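Local coordinates for protein sialyltransferase 0160 (Photobacterium damselae, PDB 4R84) that catalyses sialyl transfer from CMP-sialic acid, probably to galactosides through an alpha-2,6 linkage, using a GT-B fold of two Rossmann-like domains, at residues Y240-Y244 / F294-Y299; D440-D444 / T456-K461; S452-T456 / V487-I493; N463-S469 / D498-A503. All blocks are in the same frame, centred on the assembly; numbering follows the deposited sequence.

Contact 3 (452-456 / 487-493) touches each of the other three: S452 and L453 line the pocket of the CMP-3-fluoro-sialic acid, while the rest of the contact reaches toward its neighbours. Contact 1 meets it where R296 NH2 lies 3.0 Å from L491 O, a probable hydrogen bond, and L295 CD1 packs 3.7 Å from F455 CD2. Contact 4 meets it through I465 CD1, 3.4 Å from M488 CE, and brings the T468 side chain, at its nearest, to about 4 Å from the ligand. Contact 2 shares T456 with contact 3 and puts A459 CB 3.3 Å from G492 O; the D444 side chain, at its nearest, is about 6 Å from the calcium ion.

Contact 1: residues Y240-Y244 / F294-Y299; sequences YVSLY and FLREDY
Y240 drives the phenol end of its ring into the loop after strand 290-294, where OH takes a nearly straight bond from R296 N (2.8 Å, 171° at the hydrogen). Strand 290-294 runs parallel to strand 225-233 in a Rossmann-like sheet of the GT-B fold, and helix 237-246 belongs to the long crossover between them. The Y240 hydroxyl is also hydrogen-bonded to D234 OD2, which takes the N-H of L295 as well; one carboxylate oxygen thus ties the tyrosine to the loop a second time. The Y240 and Y299 rings pass alongside, pointing opposite ways, with CD2 of each ring 3.5 Å from CD2 of the other. Their planes meet at 56°, neither stacked nor edge-to-face, and Y299 CB sits in the plane of the Y240 ring at its edge. L295 fits alongside: chi1 of 53° tucks L295 CG in between N and C of its own backbone, and this turns CG to within 3.5 Å of Y240 CE1. The F294 ring offers an edge to two neighbours, the Y240 hydroxyl and L243 CD1, the latter 4.1 Å from F294 CE2. L243 CB in turn touches the edge of the Y299 ring at CE2 (3.9 Å). V487 of helix 483-490 packs on both Y240 and Y244. A type I turn spans R296 to Y299, and R296 grips D298 side-on across it, NE to OD1 and NH2 to OD2, each 2.8 Å. One helical turn beyond Y240, Y244 has Y299 OH in the plane of its ring, 3.8 Å from Y244 CD1.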
# COMPACT_ATOMS: atom_id res chain seq x y z
N TYR A 240 15.52 -4.64 0.53
CA TYR A 240 16.77 -3.96 0.18
C TYR A 240 17.97 -4.81 0.57
O TYR A 240 18.93 -4.89 -0.18
CB TYR A 240 16.80 -2.55 0.82
CG TYR A 240 15.72 -1.75 0.14
CD1 TYR A 240 14.39 -1.90 0.53
CD2 TYR A 240 16.00 -0.95 -0.96
CE1 TYR A 240 13.37 -1.25 -0.14
CE2 TYR A 240 14.99 -0.27 -1.62
CZ TYR A 240 13.67 -0.43 -1.22
OH TYR A 240 12.64 0.21 -1.87
N VAL A 241 17.88 -5.47 1.72
CA VAL A 241 18.90 -6.43 2.12
C VAL A 241 18.98 -7.56 1.10
O VAL A 241 20.07 -8.01 0.74
CB VAL A 241 18.62 -7.00 3.53
CG1 VAL A 241 19.57 -8.16 3.83
CG2 VAL A 241 18.79 -5.91 4.58
N SER A 242 17.82 -8.01 0.61
CA SER A 242 17.81 -9.08 -0.38
C SER A 242 18.44 -8.64 -1.69
O SER A 242 19.16 -9.40 -2.32
CB SER A 242 16.37 -9.57 -0.64
OG SER A 242 15.82 -10.13 0.54
N LEU A 243 18.14 -7.41 -2.10
CA LEU A 243 18.73 -6.84 -3.30
C LEU A 243 20.25 -6.68 -3.13
O LEU A 243 21.02 -7.00 -4.03
CB LEU A 243 18.07 -5.49 -3.63
CG LEU A 243 16.71 -5.60 -4.36
CD1 LEU A 243 16.01 -4.26 -4.37
CD2 LEU A 243 16.91 -6.12 -5.78
N TYR A 244 20.66 -6.21 -1.96
CA TYR A 244 22.07 -6.06 -1.65
C TYR A 244 22.82 -7.39 -1.78
O TYR A 244 23.90 -7.46 -2.37
CB TYR A 244 22.24 -5.51 -0.24
CG TYR A 244 23.68 -5.41 0.20
CD1 TYR A 244 24.42 -4.28 -0.09
CD2 TYR A 244 24.29 -6.44 0.91
CE1 TYR A 244 25.76 -4.18 0.31
CE2 TYR A 244 25.60 -6.34 1.31
CZ TYR A 244 26.33 -5.21 1.02
OH TYR A 244 27.64 -5.13 1.43
N PHE A 294 8.48 0.80 -4.73
CA PHE A 294 9.70 0.78 -3.93
C PHE A 294 9.63 1.89 -2.87
O PHE A 294 9.35 3.04 -3.20
CB PHE A 294 10.93 1.02 -4.80
CG PHE A 294 11.39 -0.18 -5.59
CD1 PHE A 294 10.68 -0.60 -6.72
CD2 PHE A 294 12.58 -0.83 -5.26
CE1 PHE A 294 11.12 -1.68 -7.46
CE2 PHE A 294 13.02 -1.90 -6.01
CZ PHE A 294 12.29 -2.33 -7.11
N LEU A 295 9.89 1.57 -1.60
CA LEU A 295 10.03 2.63 -0.60
C LEU A 295 11.22 3.55 -0.94
O LEU A 295 11.17 4.75 -0.66
CB LEU A 295 10.11 2.06 0.81
CG LEU A 295 11.09 0.99 1.23
CD1 LEU A 295 12.42 1.63 1.63
CD2 LEU A 295 10.49 0.26 2.40
N ARG A 296 12.27 2.98 -1.51
CA ARG A 296 13.37 3.80 -2.04
C ARG A 296 13.74 3.36 -3.47
O ARG A 296 14.67 2.58 -3.67
CB ARG A 296 14.60 3.72 -1.12
CG ARG A 296 14.45 4.48 0.18
CD ARG A 296 14.42 5.99 -0.05
NE ARG A 296 15.66 6.49 -0.65
CZ ARG A 296 16.69 6.94 0.05
NH1 ARG A 296 16.63 6.95 1.38
NH2 ARG A 296 17.79 7.38 -0.56
N GLU A 297 13.00 3.87 -4.45
CA GLU A 297 13.22 3.50 -5.84
C GLU A 297 14.61 3.90 -6.29
O GLU A 297 15.20 3.25 -7.16
CB GLU A 297 12.17 4.13 -6.77
CG GLU A 297 12.30 3.64 -8.20
CD GLU A 297 11.48 4.44 -9.21
OE1 GLU A 297 10.90 5.48 -8.82
OE2 GLU A 297 11.43 4.05 -10.39
N ASP A 298 15.15 4.96 -5.70
CA ASP A 298 16.46 5.43 -6.10
C ASP A 298 17.59 4.46 -5.74
O ASP A 298 18.70 4.62 -6.23
CB ASP A 298 16.74 6.81 -5.47
CG ASP A 298 16.66 6.79 -3.96
OD1 ASP A 298 15.82 6.05 -3.41
OD2 ASP A 298 17.41 7.55 -3.32
N TYR A 299 17.30 3.43 -4.95
CA TYR A 299 18.30 2.41 -4.68
C TYR A 299 18.75 1.79 -6.00
O TYR A 299 19.92 1.46 -6.17
CB TYR A 299 17.77 1.33 -3.72
CG TYR A 299 18.83 0.34 -3.29
CD1 TYR A 299 20.06 0.79 -2.81
CD2 TYR A 299 18.61 -1.03 -3.33
CE1 TYR A 299 21.04 -0.09 -2.42
CE2 TYR A 299 19.58 -1.92 -2.92
CZ TYR A 299 20.80 -1.44 -2.47
OH TYR A 299 21.80 -2.30 -2.07

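Contact 2: residues D440-D444 / T456-K461; sequences DMLPD and TIPADK
K461 and P443 make the polar part of this contact: NZ gives a hydrogen bond of 2.7 Å to P443 O. The lysine chain runs extended until its last torsion, where chi4 of -70° bends the ammonium back onto the carbonyl. NZ arrives from above the carbonyl plane, 36° out of it, and so does not sit on a lone pair. The methylenes behind it follow the same piece of backbone, with K461 CD 3.3 Å from P443 O and K461 CG 3.7 Å from D444 O. Backbone bonding holds the other end of the lysine, since K461 N closes a 3-10 turn on P458 O and the residue is also bonded to V446.

The apolar part belongs to L442. Its CD1 meets P458 CD tip to tip at 3.6 Å, and the same methyl touches I457 CG2 more loosely (4.4 Å). L442 CB lies against K461 CD, so the leucine packs on the aliphatic half of the lysine as well. F433, L436 and M437 cover the leucine from outside the two segments.

These loops lead into the neighbouring parallel strands 445-447 and 462-468 of the second Rossmann-like domain, and the lysine bridges them just ahead of the strands. The nearby acid D444 spends OD2 on the backbone N of N358, a residue of the calcium site, while its OD1 stays 5.0 Å from K461 NZ. The ammonium is therefore held here by a neutral carbonyl instead of a salt bridge, with D444 probably adding only a longer-range attraction that would favour the charged lysine.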
# COMPACT_ATOMS: atom_id res chain seq x y z
N ASP A 440 2.26 12.48 7.86
CA ASP A 440 3.08 13.68 7.98
C ASP A 440 3.23 14.08 9.44
O ASP A 440 3.20 15.27 9.77
CB ASP A 440 2.50 14.83 7.16
CG ASP A 440 3.52 15.91 6.86
OD1 ASP A 440 4.74 15.64 7.00
OD2 ASP A 440 3.12 17.03 6.47
N MET A 441 3.42 13.09 10.31
CA MET A 441 3.52 13.36 11.74
C MET A 441 4.88 12.95 12.32
O MET A 441 5.01 12.68 13.52
CB MET A 441 2.40 12.64 12.50
CG MET A 441 1.02 13.32 12.36
SD MET A 441 1.04 14.99 13.06
CE MET A 441 1.22 14.60 14.80
N LEU A 442 5.90 12.90 11.47
CA LEU A 442 7.24 12.67 11.99
C LEU A 442 7.68 13.84 12.84
O LEU A 442 7.30 14.99 12.58
CB LEU A 442 8.23 12.44 10.85
CG LEU A 442 8.09 11.08 10.17
CD1 LEU A 442 8.96 11.04 8.94
CD2 LEU A 442 8.44 9.94 11.12
N PRO A 443 8.49 13.57 13.87
CA PRO A 443 8.97 14.63 14.75
C PRO A 443 10.17 15.34 14.15
O PRO A 443 10.47 15.14 12.98
CB PRO A 443 9.36 13.87 16.01
CG PRO A 443 9.95 12.60 15.45
CD PRO A 443 8.99 12.25 14.30
N ASP A 444 10.84 16.16 14.95
CA ASP A 444 12.04 16.83 14.49
C ASP A 444 13.22 15.88 14.38
O ASP A 444 14.05 16.00 13.48
CB ASP A 444 12.36 18.01 15.41
CG ASP A 444 11.29 19.06 15.37
OD1 ASP A 444 11.26 19.81 14.38
OD2 ASP A 444 10.46 19.14 16.31
N THR A 456 11.84 4.67 6.12
CA THR A 456 10.93 5.67 5.59
C THR A 456 10.96 6.94 6.42
O THR A 456 9.96 7.63 6.57
CB THR A 456 9.49 5.12 5.49
OG1 THR A 456 9.11 4.52 6.73
CG2 THR A 456 9.41 4.08 4.38
N ILE A 457 12.13 7.24 6.96
CA ILE A 457 12.35 8.52 7.62
C ILE A 457 13.37 9.32 6.82
O ILE A 457 14.44 8.80 6.51
CB ILE A 457 12.87 8.35 9.05
CG1 ILE A 457 11.95 7.44 9.87
CG2 ILE A 457 13.03 9.70 9.72
CD1 ILE A 457 12.49 7.18 11.27
N PRO A 458 13.05 10.58 6.47
CA PRO A 458 14.02 11.45 5.80
C PRO A 458 15.32 11.50 6.59
O PRO A 458 15.28 11.54 7.83
CB PRO A 458 13.33 12.81 5.77
CG PRO A 458 11.86 12.49 5.81
CD PRO A 458 11.76 11.27 6.70
N ALA A 459 16.45 11.46 5.89
CA ALA A 459 17.76 11.42 6.53
C ALA A 459 17.94 12.53 7.56
O ALA A 459 18.55 12.32 8.61
CB ALA A 459 18.86 11.50 5.49
N ASP A 460 17.40 13.72 7.26
CA ASP A 460 17.57 14.87 8.14
C ASP A 460 16.91 14.67 9.50
O ASP A 460 17.24 15.35 10.47
CB ASP A 460 17.03 16.14 7.47
CG ASP A 460 15.56 16.02 7.09
OD1 ASP A 460 14.94 14.98 7.38
OD2 ASP A 460 15.02 16.98 6.51
N LYS A 461 15.98 13.71 9.59
CA LYS A 461 15.27 13.45 10.83
C LYS A 461 15.82 12.23 11.57
O LYS A 461 15.38 11.92 12.68
CB LYS A 461 13.76 13.28 10.54
CG LYS A 461 13.03 14.58 10.23
CD LYS A 461 11.55 14.31 9.97
CE LYS A 461 10.81 15.57 9.57
NZ LYS A 461 10.68 16.53 10.69

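Contact 3: residues S452-T456 / V487-I493; sequences SLYFT and VMLTLGI. With CSF (cytidine-5'-monophosphate-3-fluoro-N-acetyl-neuraminic acid), chain E.
The backbone N of S452 gives a nearly straight bond to O2A on the phosphate of the bound CMP-3-fluoro-sialic acid (3.1 Å, 169° at the hydrogen). One residue on, L453 CD2 packs 3.8 Å from C4 of the cytosine. S452 OG turns elsewhere, to the backbone N of S237. The 3-10 turn 452-455 then carries F455 away from the pocket and into an apolar setting on helix 483-490. I493 CD1 stands over the centre of the F455 ring, a CH-pi contact 4.1 Å from the centroid. V487 CG1 comes in at the ring edge near CZ, whereas M488 CG (3.6 Å from F455 CE1) and L491 CD1 approach obliquely. The helix ends in a Schellman motif just before I493: G492 takes a positive phi, and I493 N bonds back to M488 O at 2.9 Å. M488 bends at chi3 (74°), curling its tail beside the aromatic ring; SD makes an oblique Met-aromatic contact 5.1 Å from the F455 centroid, and CE ends 4.0 Å from Y454 CB. Y454 OH is hydrogen-bonded to T362 OG1.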
# COMPACT_ATOMS: atom_id res chain seq x y z
N SER A 452 13.17 -1.64 10.70
CA SER A 452 12.77 -1.36 9.34
C SER A 452 12.14 0.03 9.22
O SER A 452 12.14 0.64 8.15
CB SER A 452 11.81 -2.46 8.85
OG SER A 452 11.42 -2.22 7.52
N LEU A 453 11.59 0.53 10.32
CA LEU A 453 10.90 1.81 10.30
C LEU A 453 11.83 2.96 9.86
O LEU A 453 11.35 3.99 9.39
CB LEU A 453 10.29 2.11 11.68
CG LEU A 453 11.23 2.40 12.87
CD1 LEU A 453 11.61 3.88 12.95
CD2 LEU A 453 10.56 1.91 14.17
N TYR A 454 13.15 2.79 10.02
CA TYR A 454 14.08 3.86 9.66
C TYR A 454 14.22 4.04 8.15
O TYR A 454 14.78 5.03 7.69
CB TYR A 454 15.46 3.62 10.31
CG TYR A 454 15.46 4.06 11.74
CD1 TYR A 454 15.66 5.40 12.08
CD2 TYR A 454 15.17 3.17 12.76
CE1 TYR A 454 15.61 5.82 13.39
CE2 TYR A 454 15.11 3.57 14.06
CZ TYR A 454 15.33 4.89 14.38
OH TYR A 454 15.27 5.27 15.69
N PHE A 455 13.68 3.10 7.38
CA PHE A 455 13.78 3.21 5.93
C PHE A 455 12.78 4.18 5.33
O PHE A 455 12.86 4.52 4.15
CB PHE A 455 13.61 1.83 5.30
CG PHE A 455 14.90 1.13 5.08
CD1 PHE A 455 15.71 0.79 6.16
CD2 PHE A 455 15.34 0.84 3.81
CE1 PHE A 455 16.91 0.15 5.97
CE2 PHE A 455 16.55 0.20 3.61
CZ PHE A 455 17.33 -0.14 4.69
N THR A 456 11.84 4.67 6.12
CA THR A 456 10.93 5.67 5.59
C THR A 456 10.96 6.94 6.42
O THR A 456 9.96 7.63 6.57
CB THR A 456 9.49 5.12 5.49
OG1 THR A 456 9.11 4.52 6.73
CG2 THR A 456 9.41 4.08 4.38
N VAL A 487 23.47 -0.97 3.15
CA VAL A 487 22.38 -0.41 2.36
C VAL A 487 21.99 0.99 2.83
O VAL A 487 21.85 1.91 2.02
CB VAL A 487 21.14 -1.32 2.39
CG1 VAL A 487 19.90 -0.61 1.84
CG2 VAL A 487 21.43 -2.61 1.65
N MET A 488 21.87 1.17 4.14
CA MET A 488 21.49 2.46 4.69
C MET A 488 22.56 3.52 4.40
O MET A 488 22.22 4.68 4.15
CB MET A 488 21.26 2.35 6.19
CG MET A 488 20.21 1.33 6.55
SD MET A 488 19.85 1.36 8.31
CE MET A 488 18.91 2.86 8.41
N LEU A 489 23.83 3.13 4.44
CA LEU A 489 24.91 4.04 4.08
C LEU A 489 24.82 4.47 2.62
O LEU A 489 24.92 5.65 2.31
CB LEU A 489 26.27 3.40 4.37
CG LEU A 489 26.66 3.25 5.86
CD1 LEU A 489 27.88 2.36 6.01
CD2 LEU A 489 26.91 4.59 6.53
N THR A 490 24.62 3.51 1.72
CA THR A 490 24.49 3.79 0.27
C THR A 490 23.30 4.71 -0.02
O THR A 490 23.36 5.57 -0.91
CB THR A 490 24.34 2.47 -0.52
OG1 THR A 490 25.53 1.69 -0.37
CG2 THR A 490 24.11 2.73 -2.01
N LEU A 491 22.22 4.50 0.72
CA LEU A 491 21.01 5.31 0.58
C LEU A 491 21.09 6.65 1.31
O LEU A 491 20.20 7.48 1.19
CB LEU A 491 19.80 4.51 1.08
CG LEU A 491 19.32 3.37 0.18
CD1 LEU A 491 18.25 2.55 0.90
CD2 LEU A 491 18.80 3.91 -1.14
N GLY A 492 22.15 6.86 2.10
CA GLY A 492 22.29 8.14 2.78
C GLY A 492 21.38 8.32 3.98
O GLY A 492 21.19 9.43 4.48
N ILE A 493 20.85 7.21 4.48
CA ILE A 493 19.95 7.28 5.62
C ILE A 493 20.77 7.62 6.85
O ILE A 493 20.36 8.43 7.68
CB ILE A 493 19.20 5.96 5.84
CG1 ILE A 493 18.34 5.66 4.61
CG2 ILE A 493 18.35 6.04 7.11
CD1 ILE A 493 17.67 4.30 4.64
C5A CSF E . 13.90 -8.43 12.90
C4A CSF E . 12.53 -8.58 12.25
C2A CSF E . 11.55 -7.20 14.14
O6A CSF E . 12.90 -7.09 14.64
C6A CSF E . 13.93 -7.11 13.65
C3A CSF E . 11.41 -8.48 13.29
O4A CSF E . 12.48 -9.84 11.57
N5A CSF E . 14.93 -8.44 11.88
C7A CSF E . 15.25 -6.96 14.38
C8A CSF E . 15.29 -5.63 15.12
C9A CSF E . 16.69 -5.38 15.68
O9A CSF E . 16.67 -4.11 16.32
O8A CSF E . 14.98 -4.60 14.19
O7A CSF E . 15.39 -8.01 15.33
C1A CSF E . 10.60 -7.26 15.31
OBA CSF E . 9.37 -7.25 15.09
OAA CSF E . 11.06 -7.33 16.48
O1A CSF E . 11.17 -6.11 13.30
O2A CSF E . 11.77 -3.95 12.20
N1 CSF E . 7.75 -0.97 15.40
C2 CSF E . 7.19 0.21 15.92
N3 CSF E . 7.85 0.89 16.89
C4 CSF E . 9.04 0.44 17.33
C5 CSF E . 9.60 -0.73 16.82
C6 CSF E . 8.92 -1.44 15.84
C3' CSF E . 8.15 -2.03 12.38
C2' CSF E . 7.14 -1.11 13.00
C1' CSF E . 6.98 -1.70 14.38
O4' CSF E . 7.42 -3.06 14.31
C4' CSF E . 7.75 -3.37 12.96
PA CSF E . 11.38 -4.52 13.55
O5' CSF E . 9.92 -3.93 13.77
C5' CSF E . 8.87 -4.39 12.94
O3' CSF E . 8.10 -1.98 10.95
O2' CSF E . 5.87 -1.25 12.34
N4 CSF E . 9.70 1.12 18.30
O2 CSF E . 6.08 0.60 15.48
O3A CSF E . 12.18 -4.22 14.78
C10 CSF E . 15.99 -9.24 11.92
O10 CSF E . 16.13 -10.11 12.78
C11 CSF E . 17.02 -9.00 10.85
F3A CSF E . 11.46 -9.56 14.14

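Contact 4: residues N463-S469 / D498-A503; sequences NFIVFTS and DVLFWA
V466 and W502 meet through their first torsions: chi1 of 177° swings V466 CG1 opposite the backbone N, and chi1 of -99°, away from the usual staggered values, lays the indole obliquely against it, with W502 CE3 3.5 Å from that methyl. L500 and F464 join them on the same side of the sheet. L500 CD1 touches F464 CD1 at 3.7 Å, coming to the ring neither over its face nor at its edge. V383 of helix 373-388 covers this side, touching both F464 and W502.

On the other side, V499 CG1 approaches the F467 ring obliquely, 3.8 Å from CD1, and V485 of helix 483-490 packs on both residues. The edge of the F467 ring faces L500 O.

Between these layers the two backbones bond in parallel register. I465 uses both its polar atoms, N to D498 O and O to L500 N, and F467 repeats the pattern two residues on, N to L500 O (2.7 Å) and O to W502 N (3.0 Å). F467 O also draws a CA-H contact from F501. At the end of the chain S469 OG donates to A503 OXT over 2.6 Å, W367 NE1 bonds the same oxygen, and Y375 OH bonds A503 O. T468, just before S469, lies close to the bound nucleotide sugar.

The strands run at 35° to each other, and the link between them carries helices 476-481 and 483-490, a beta-alpha-beta crossover that brings the C-terminal strand onto the nucleotide-binding Rossmann-like domain of a GT-B glycosyltransferase.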
# COMPACT_ATOMS: atom_id res chain seq x y z
N ASN A 463 18.62 10.68 13.73
CA ASN A 463 19.76 11.15 14.52
C ASN A 463 20.85 10.10 14.69
O ASN A 463 21.99 10.29 14.26
CB ASN A 463 19.30 11.63 15.90
CG ASN A 463 20.20 12.72 16.46
OD1 ASN A 463 21.36 12.47 16.80
ND2 ASN A 463 19.67 13.93 16.58
N PHE A 464 20.50 8.97 15.31
CA PHE A 464 21.40 7.82 15.38
C PHE A 464 20.58 6.56 15.44
O PHE A 464 19.39 6.59 15.78
CB PHE A 464 22.34 7.88 16.60
CG PHE A 464 21.65 7.85 17.94
CD1 PHE A 464 21.19 6.66 18.48
CD2 PHE A 464 21.51 9.01 18.68
CE1 PHE A 464 20.57 6.63 19.71
CE2 PHE A 464 20.90 8.99 19.91
CZ PHE A 464 20.43 7.80 20.44
N ILE A 465 21.22 5.44 15.12
CA ILE A 465 20.59 4.14 15.16
C ILE A 465 21.44 3.15 15.93
O ILE A 465 22.64 3.05 15.70
CB ILE A 465 20.35 3.61 13.76
CG1 ILE A 465 19.45 4.58 13.00
CG2 ILE A 465 19.68 2.27 13.83
CD1 ILE A 465 19.12 4.12 11.60
N VAL A 466 20.80 2.43 16.86
CA VAL A 466 21.51 1.48 17.70
C VAL A 466 21.31 0.05 17.26
O VAL A 466 20.17 -0.41 17.13
CB VAL A 466 21.06 1.61 19.15
CG1 VAL A 466 21.76 0.56 20.01
CG2 VAL A 466 21.36 3.02 19.66
N PHE A 467 22.40 -0.66 17.01
CA PHE A 467 22.30 -2.09 16.74
C PHE A 467 22.63 -2.87 17.99
O PHE A 467 23.50 -2.49 18.75
CB PHE A 467 23.21 -2.48 15.60
CG PHE A 467 22.75 -1.94 14.30
CD1 PHE A 467 23.01 -0.63 13.96
CD2 PHE A 467 22.00 -2.72 13.44
CE1 PHE A 467 22.56 -0.11 12.76
CE2 PHE A 467 21.55 -2.21 12.25
CZ PHE A 467 21.83 -0.91 11.91
N THR A 468 21.87 -3.93 18.22
CA THR A 468 22.01 -4.73 19.43
C THR A 468 22.57 -6.12 19.08
O THR A 468 22.59 -6.50 17.92
CB THR A 468 20.66 -4.88 20.14
OG1 THR A 468 19.71 -5.40 19.21
CG2 THR A 468 20.14 -3.54 20.65
N SER A 469 23.02 -6.87 20.08
CA SER A 469 23.60 -8.19 19.82
C SER A 469 22.61 -9.11 19.11
O SER A 469 21.46 -9.21 19.51
CB SER A 469 24.09 -8.85 21.10
OG SER A 469 25.05 -8.03 21.73
N ASP A 498 26.68 7.61 12.76
CA ASP A 498 25.33 7.49 13.29
C ASP A 498 25.04 6.06 13.74
O ASP A 498 24.02 5.80 14.37
CB ASP A 498 24.28 7.90 12.24
CG ASP A 498 24.47 9.33 11.77
OD1 ASP A 498 24.73 10.19 12.62
OD2 ASP A 498 24.37 9.58 10.54
N VAL A 499 25.92 5.13 13.38
CA VAL A 499 25.71 3.72 13.67
C VAL A 499 26.36 3.34 14.99
O VAL A 499 27.61 3.40 15.14
CB VAL A 499 26.25 2.83 12.54
CG1 VAL A 499 26.05 1.36 12.88
CG2 VAL A 499 25.55 3.16 11.24
N LEU A 500 25.52 2.97 15.96
CA LEU A 500 25.99 2.64 17.30
C LEU A 500 25.71 1.18 17.64
O LEU A 500 24.86 0.52 17.03
CB LEU A 500 25.34 3.55 18.35
CG LEU A 500 25.41 5.06 18.09
CD1 LEU A 500 24.76 5.85 19.23
CD2 LEU A 500 26.85 5.50 17.87
N PHE A 501 26.44 0.66 18.63
CA PHE A 501 26.21 -0.70 19.10
C PHE A 501 26.05 -0.75 20.62
O PHE A 501 26.79 -0.10 21.35
CB PHE A 501 27.37 -1.61 18.68
CG PHE A 501 27.24 -3.03 19.19
CD1 PHE A 501 26.42 -3.94 18.53
CD2 PHE A 501 27.91 -3.45 20.31
CE1 PHE A 501 26.29 -5.24 19.00
CE2 PHE A 501 27.78 -4.74 20.79
CZ PHE A 501 26.96 -5.63 20.13
N TRP A 502 25.06 -1.52 21.07
CA TRP A 502 24.87 -1.85 22.49
C TRP A 502 24.75 -3.37 22.61
O TRP A 502 23.97 -4.00 21.90
CB TRP A 502 23.64 -1.16 23.12
CG TRP A 502 23.89 0.11 23.96
CD1 TRP A 502 23.95 0.18 25.32
CD2 TRP A 502 24.07 1.45 23.49
NE1 TRP A 502 24.17 1.48 25.73
CE2 TRP A 502 24.25 2.28 24.62
CE3 TRP A 502 24.11 2.04 22.22
CZ2 TRP A 502 24.46 3.66 24.52
CZ3 TRP A 502 24.32 3.41 22.12
CH2 TRP A 502 24.49 4.20 23.27
N ALA A 503 25.56 -3.98 23.47
CA ALA A 503 25.57 -5.43 23.61
C ALA A 503 24.27 -5.97 24.18
O ALA A 503 23.64 -5.34 25.03
CB ALA A 503 26.75 -5.88 24.47
OXT ALA A 503 23.81 -7.05 23.81